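Local coordinates for putative cathepsin d (Ixodes ricinus, PDB 5N7Q), which probably cleaves peptide bonds inside proteins as a cathepsin D-like aspartic endopeptidase, and is captured here with the inhibitor pepstatin A in its cleft, at residues 114-118 against 119-123; 77-81 against 82-86. One frame throughout, in Å; residues are numbered along the deposited sequence. Where two conformers were deposited one is given.

Contact 1: residues 114-118 against 119-123; sequences ESLLE and APFDG
Ala119 and Phe121 fold back against the single turn of helix 114-117, a short helix of the N-terminal lobe of this pepsin-like aspartic peptidase, at the point where the chain leaves the helix for strand 123-126. The Phe121 side chain can be followed outward from CB. There CG sits between the backbone N and the carbonyl carbon (chi1 51°), which turns the ring toward the helix. Over the ring's centre lies the Ala119 methyl, CB being 3.3 Å above the ring plane; so close a cover suits a side chain as small as alanine. Farther out, CE1 is 4.0 Å from Leu116 CD2, which approaches at the ring's edge, near its plane, and the tip, CZ, comes obliquely to within 4.0 Å of Ser115 O. Leu116 can reach the ring because it branches at CG: one methyl goes to Phe121, while the side chain as a whole also packs on Val111 and on the bound peptide. Val17, Tyr19 and Ile34 also pack against Phe121, so a large apolar ring fits this buried place. Glu118, the first residue to leave helical geometry, keeps its amide on Glu114 O; it is exposed, so a charged side chain suits its place. The next amide completes a tighter turn: Ala119 N donates to Leu116 O at 3.2 Å, standing well above the carbonyl plane. That oxygen has a second donor, a water 2.9 Å from Leu116 O, which also gives a hydrogen to Phe121 O, again 2.9 Å away.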
loop_
_atom_site.group_PDB
_atom_site.type_symbol
_atom_site.label_atom_id
_atom_site.label_comp_id
_atom_site.label_asym_id
_atom_site.label_seq_id
_atom_site.Cartn_x
_atom_site.Cartn_y
_atom_site.Cartn_z
ATOM N N GLU A 114 -4.568 10.643 -12.586
ATOM C CA GLU A 114 -5.240 11.536 -11.632
ATOM C C GLU A 114 -4.940 11.196 -10.180
ATOM O O GLU A 114 -4.823 12.105 -9.356
ATOM C CB GLU A 114 -6.762 11.549 -11.886
ATOM C CG GLU A 114 -7.524 12.675 -11.183
ATOM C CD GLU A 114 -8.013 12.323 -9.788
ATOM O OE1 GLU A 114 -7.897 11.148 -9.384
ATOM O OE2 GLU A 114 -8.512 13.233 -9.080
ATOM N N SER A 115 -4.784 9.905 -9.875
ATOM C CA SER A 115 -4.522 9.453 -8.513
ATOM C C SER A 115 -3.217 10.025 -7.979
ATOM O O SER A 115 -3.101 10.239 -6.786
ATOM C CB SER A 115 -4.502 7.931 -8.437
ATOM O OG SER A 115 -5.744 7.385 -8.881
ATOM N N LEU A 116 -2.266 10.295 -8.874
ATOM C CA LEU A 116 -1.002 10.917 -8.488
ATOM C C LEU A 116 -1.070 12.441 -8.641
ATOM O O LEU A 116 -0.615 13.197 -7.765
ATOM C CB LEU A 116 0.148 10.355 -9.335
ATOM C CG LEU A 116 0.389 8.849 -9.193
ATOM C CD1 LEU A 116 1.584 8.383 -10.010
ATOM C CD2 LEU A 116 0.532 8.406 -7.733
ATOM N N LEU A 117 -1.662 12.896 -9.749
ATOM C CA LEU A 117 -1.636 14.325 -10.091
ATOM C C LEU A 117 -2.369 15.206 -9.100
ATOM O O LEU A 117 -1.939 16.329 -8.833
ATOM C CB LEU A 117 -2.197 14.551 -11.481
ATOM C CG LEU A 117 -1.353 13.988 -12.629
ATOM C CD1 LEU A 117 -2.139 13.962 -13.921
ATOM C CD2 LEU A 117 -0.066 14.766 -12.824
ATOM N N GLU A 118 -3.434 14.671 -8.517
ATOM C CA GLU A 118 -4.219 15.427 -7.556
ATOM C C GLU A 118 -4.065 14.925 -6.132
ATOM O O GLU A 118 -4.847 15.288 -5.253
ATOM C CB GLU A 118 -5.676 15.425 -8.011
ATOM C CG GLU A 118 -5.891 16.180 -9.325
ATOM C CD GLU A 118 -5.325 17.614 -9.329
ATOM O OE1 GLU A 118 -5.264 18.297 -8.272
ATOM O OE2 GLU A 118 -4.932 18.074 -10.413
ATOM N N ALA A 119 -3.020 14.139 -5.880
ATOM C CA ALA A 119 -2.790 13.530 -4.573
ATOM C C ALA A 119 -2.361 14.571 -3.536
ATOM O O ALA A 119 -1.755 15.594 -3.881
ATOM C CB ALA A 119 -1.742 12.436 -4.663
ATOM N N PRO A 120 -2.661 14.290 -2.253
ATOM C CA PRO A 120 -2.203 15.119 -1.145
ATOM C C PRO A 120 -0.732 14.853 -0.818
ATOM O O PRO A 120 -0.084 15.645 -0.118
ATOM C CB PRO A 120 -3.093 14.655 0.012
ATOM C CG PRO A 120 -3.387 13.240 -0.296
ATOM C CD PRO A 120 -3.521 13.176 -1.785
ATOM N N PHE A 121 -0.218 13.745 -1.320
ATOM C CA PHE A 121 1.184 13.385 -1.143
ATOM C C PHE A 121 1.994 13.837 -2.363
ATOM O O PHE A 121 1.441 14.058 -3.452
ATOM C CB PHE A 121 1.342 11.891 -0.882
ATOM C CG PHE A 121 0.632 11.013 -1.878
ATOM C CD1 PHE A 121 1.221 10.709 -3.083
ATOM C CD2 PHE A 121 -0.653 10.518 -1.611
ATOM C CE1 PHE A 121 0.591 9.900 -4.018
ATOM C CE2 PHE A 121 -1.296 9.707 -2.544
ATOM C CZ PHE A 121 -0.673 9.397 -3.755
ATOM N N ASP A 122 3.292 13.959 -2.137
ATOM C CA ASP A 122 4.242 14.402 -3.175
ATOM C C ASP A 122 4.842 13.269 -3.943
ATOM O O ASP A 122 5.254 13.458 -5.081
ATOM C CB ASP A 122 5.346 15.222 -2.543
ATOM C CG ASP A 122 4.796 16.356 -1.693
ATOM O OD1 ASP A 122 4.008 17.175 -2.219
ATOM O OD2 ASP A 122 5.036 16.367 -0.467
ATOM N N GLY A 123 4.918 12.091 -3.352
ATOM C CA GLY A 123 5.546 10.972 -4.031
ATOM C C GLY A 123 5.305 9.678 -3.317
ATOM O O GLY A 123 4.425 9.574 -2.464
HETATM O O HOH W 1 1.815 13.016 -6.153
#

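Contact 2: residues 77-81 against 82-86; sequences IVYGS and GNVEG
The Tyr79 ring has Ile77 CG2 on one face, 3.6 Å above its plane and offset toward the rim, while Gly82 O, Asn83 CA and Val84 CG1 come at its edge, near the plane. Of these, Val84 is the side chain: its CG1 lies 3.9 Å from Tyr79 CE2. Strand alternation places Tyr79 on the same face as Ile77 and Val84, and chi1 of -59°, with CG anti to the carbonyl carbon, swings the ring to meet that methyl. The two beta-branched residues stand side by side, Ile77 CB 3.8 Å from Val84 CG1, and with the tyrosine they make an apolar surface that Trp43 helps to cover. The tyrosine's polar end is provided for, since Tyr79 OH is hydrogen-bonded to Trp43 NE1.

Beneath the side chains the strands run antiparallel. Ile77 and Val84 form a hydrogen-bonded pair, with Ile77 N to Val84 O at 2.9 Å and Val84 N to Ile77 O at 3.0 Å, both in the carbonyl plane. Nearer the turn, Tyr79 N donates to Gly82 O at 2.8 Å, tilted 21° from the plane of the Gly82 carbonyl. Glycine suits position 82 because, with so extended a backbone, a side chain would run into Ser81 O. On the opposite face are Val78, exposed, and Asn83. Ser81 OG and the backbones of Val78 and Gly80 bond the bound peptide, as expected of the flap, the beta hairpin that closes over the active-site cleft of pepsin-like peptidases and carries a characteristic tyrosine.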
loop_
_atom_site.group_PDB
_atom_site.type_symbol
_atom_site.label_atom_id
_atom_site.label_comp_id
_atom_site.label_asym_id
_atom_site.label_seq_id
_atom_site.Cartn_x
_atom_site.Cartn_y
_atom_site.Cartn_z
ATOM N N ILE A 77 8.556 4.483 -14.122
ATOM C CA ILE A 77 7.814 3.487 -13.348
ATOM C C ILE A 77 6.361 3.547 -13.746
ATOM O O ILE A 77 5.795 4.651 -13.901
ATOM C CB ILE A 77 7.918 3.679 -11.815
ATOM C CG1 ILE A 77 9.347 3.971 -11.385
ATOM C CG2 ILE A 77 7.396 2.443 -11.083
ATOM C CD1 ILE A 77 9.508 4.365 -9.935
ATOM N N VAL A 78 5.776 2.364 -13.893
ATOM C CA VAL A 78 4.376 2.213 -14.223
ATOM C C VAL A 78 3.665 1.596 -13.021
ATOM O O VAL A 78 4.073 0.533 -12.554
ATOM C CB VAL A 78 4.230 1.307 -15.458
ATOM C CG1 VAL A 78 2.773 1.166 -15.878
ATOM C CG2 VAL A 78 5.013 1.885 -16.630
ATOM N N TYR A 79 2.613 2.269 -12.557
ATOM C CA TYR A 79 1.755 1.748 -11.504
ATOM C C TYR A 79 0.367 1.433 -12.034
ATOM O O TYR A 79 -0.001 1.834 -13.144
ATOM C CB TYR A 79 1.595 2.799 -10.416
ATOM C CG TYR A 79 2.895 3.232 -9.771
ATOM C CD1 TYR A 79 3.465 2.512 -8.752
ATOM C CD2 TYR A 79 3.541 4.391 -10.188
ATOM C CE1 TYR A 79 4.659 2.914 -8.156
ATOM C CE2 TYR A 79 4.734 4.790 -9.626
ATOM C CZ TYR A 79 5.283 4.087 -8.605
ATOM O OH TYR A 79 6.471 4.535 -8.086
ATOM N N GLY A 80 -0.416 0.717 -11.242
ATOM C CA GLY A 80 -1.810 0.512 -11.607
ATOM C C GLY A 80 -2.565 1.799 -11.822
ATOM O O GLY A 80 -3.407 1.862 -12.724
ATOM N N SER A 81 -2.248 2.841 -11.052
ATOM C CA SER A 81 -3.005 4.111 -11.045
ATOM C C SER A 81 -2.249 5.332 -11.534
ATOM O O SER A 81 -2.695 6.472 -11.363
ATOM C CB SER A 81 -3.509 4.359 -9.617
ATOM O OG SER A 81 -4.435 3.360 -9.325
ATOM N N GLY A 82 -1.080 5.123 -12.128
ATOM C CA GLY A 82 -0.343 6.249 -12.647
ATOM C C GLY A 82 1.030 5.875 -13.167
ATOM O O GLY A 82 1.386 4.706 -13.261
ATOM N N ASN A 83 1.804 6.893 -13.516
ATOM C CA ASN A 83 3.178 6.662 -13.907
ATOM C C ASN A 83 4.036 7.859 -13.663
ATOM O O ASN A 83 3.551 8.979 -13.488
ATOM C CB ASN A 83 3.261 6.374 -15.373
ATOM C CG ASN A 83 2.905 7.568 -16.164
ATOM O OD1 ASN A 83 3.755 8.225 -16.778
ATOM N ND2 ASN A 83 1.650 7.905 -16.111
ATOM N N VAL A 84 5.336 7.592 -13.671
ATOM C CA VAL A 84 6.336 8.607 -13.337
ATOM C C VAL A 84 7.592 8.392 -14.165
ATOM O O VAL A 84 7.974 7.260 -14.474
ATOM C CB VAL A 84 6.618 8.650 -11.798
ATOM C CG1 VAL A 84 7.169 7.337 -11.298
ATOM C CG2 VAL A 84 7.503 9.831 -11.415
ATOM N N GLU A 85 8.219 9.495 -14.551
ATOM C CA GLU A 85 9.522 9.435 -15.189
ATOM C C GLU A 85 10.345 10.650 -14.800
ATOM O O GLU A 85 9.818 11.731 -14.491
ATOM C CB GLU A 85 9.389 9.300 -16.702
ATOM C CG GLU A 85 8.786 10.475 -17.394
ATOM C CD GLU A 85 8.769 10.326 -18.910
ATOM O OE1 GLU A 85 9.112 11.325 -19.600
ATOM O OE2 GLU A 85 8.423 9.215 -19.394
ATOM N N GLY A 86 11.654 10.455 -14.724
ATOM C CA GLY A 86 12.565 11.552 -14.428
ATOM C C GLY A 86 13.985 11.016 -14.393
ATOM O O GLY A 86 14.300 10.086 -15.144
#

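From the N terminus the chain first reaches contact 2, where strand 69-79 turns at Gly80 and Ser81 and runs back as strand 82-95, closing a tight hairpin. It then passes through strands 98-101 and 103-112 before contact 1 closes the turn from helix 114-117 toward strand 123-126. The two are in series, neither nested nor crossed, with centres about 11 Å apart. They meet directly: Ser115 CB packs 3.7 Å from Ser81 O, and Leu116 CD1 lies 3.8 Å from Asn83 N. The hairpin tip thus rests against the short helix, and both border the bound peptide. Strand 103-112, paired with strand 82-95, supplies Val111 to both.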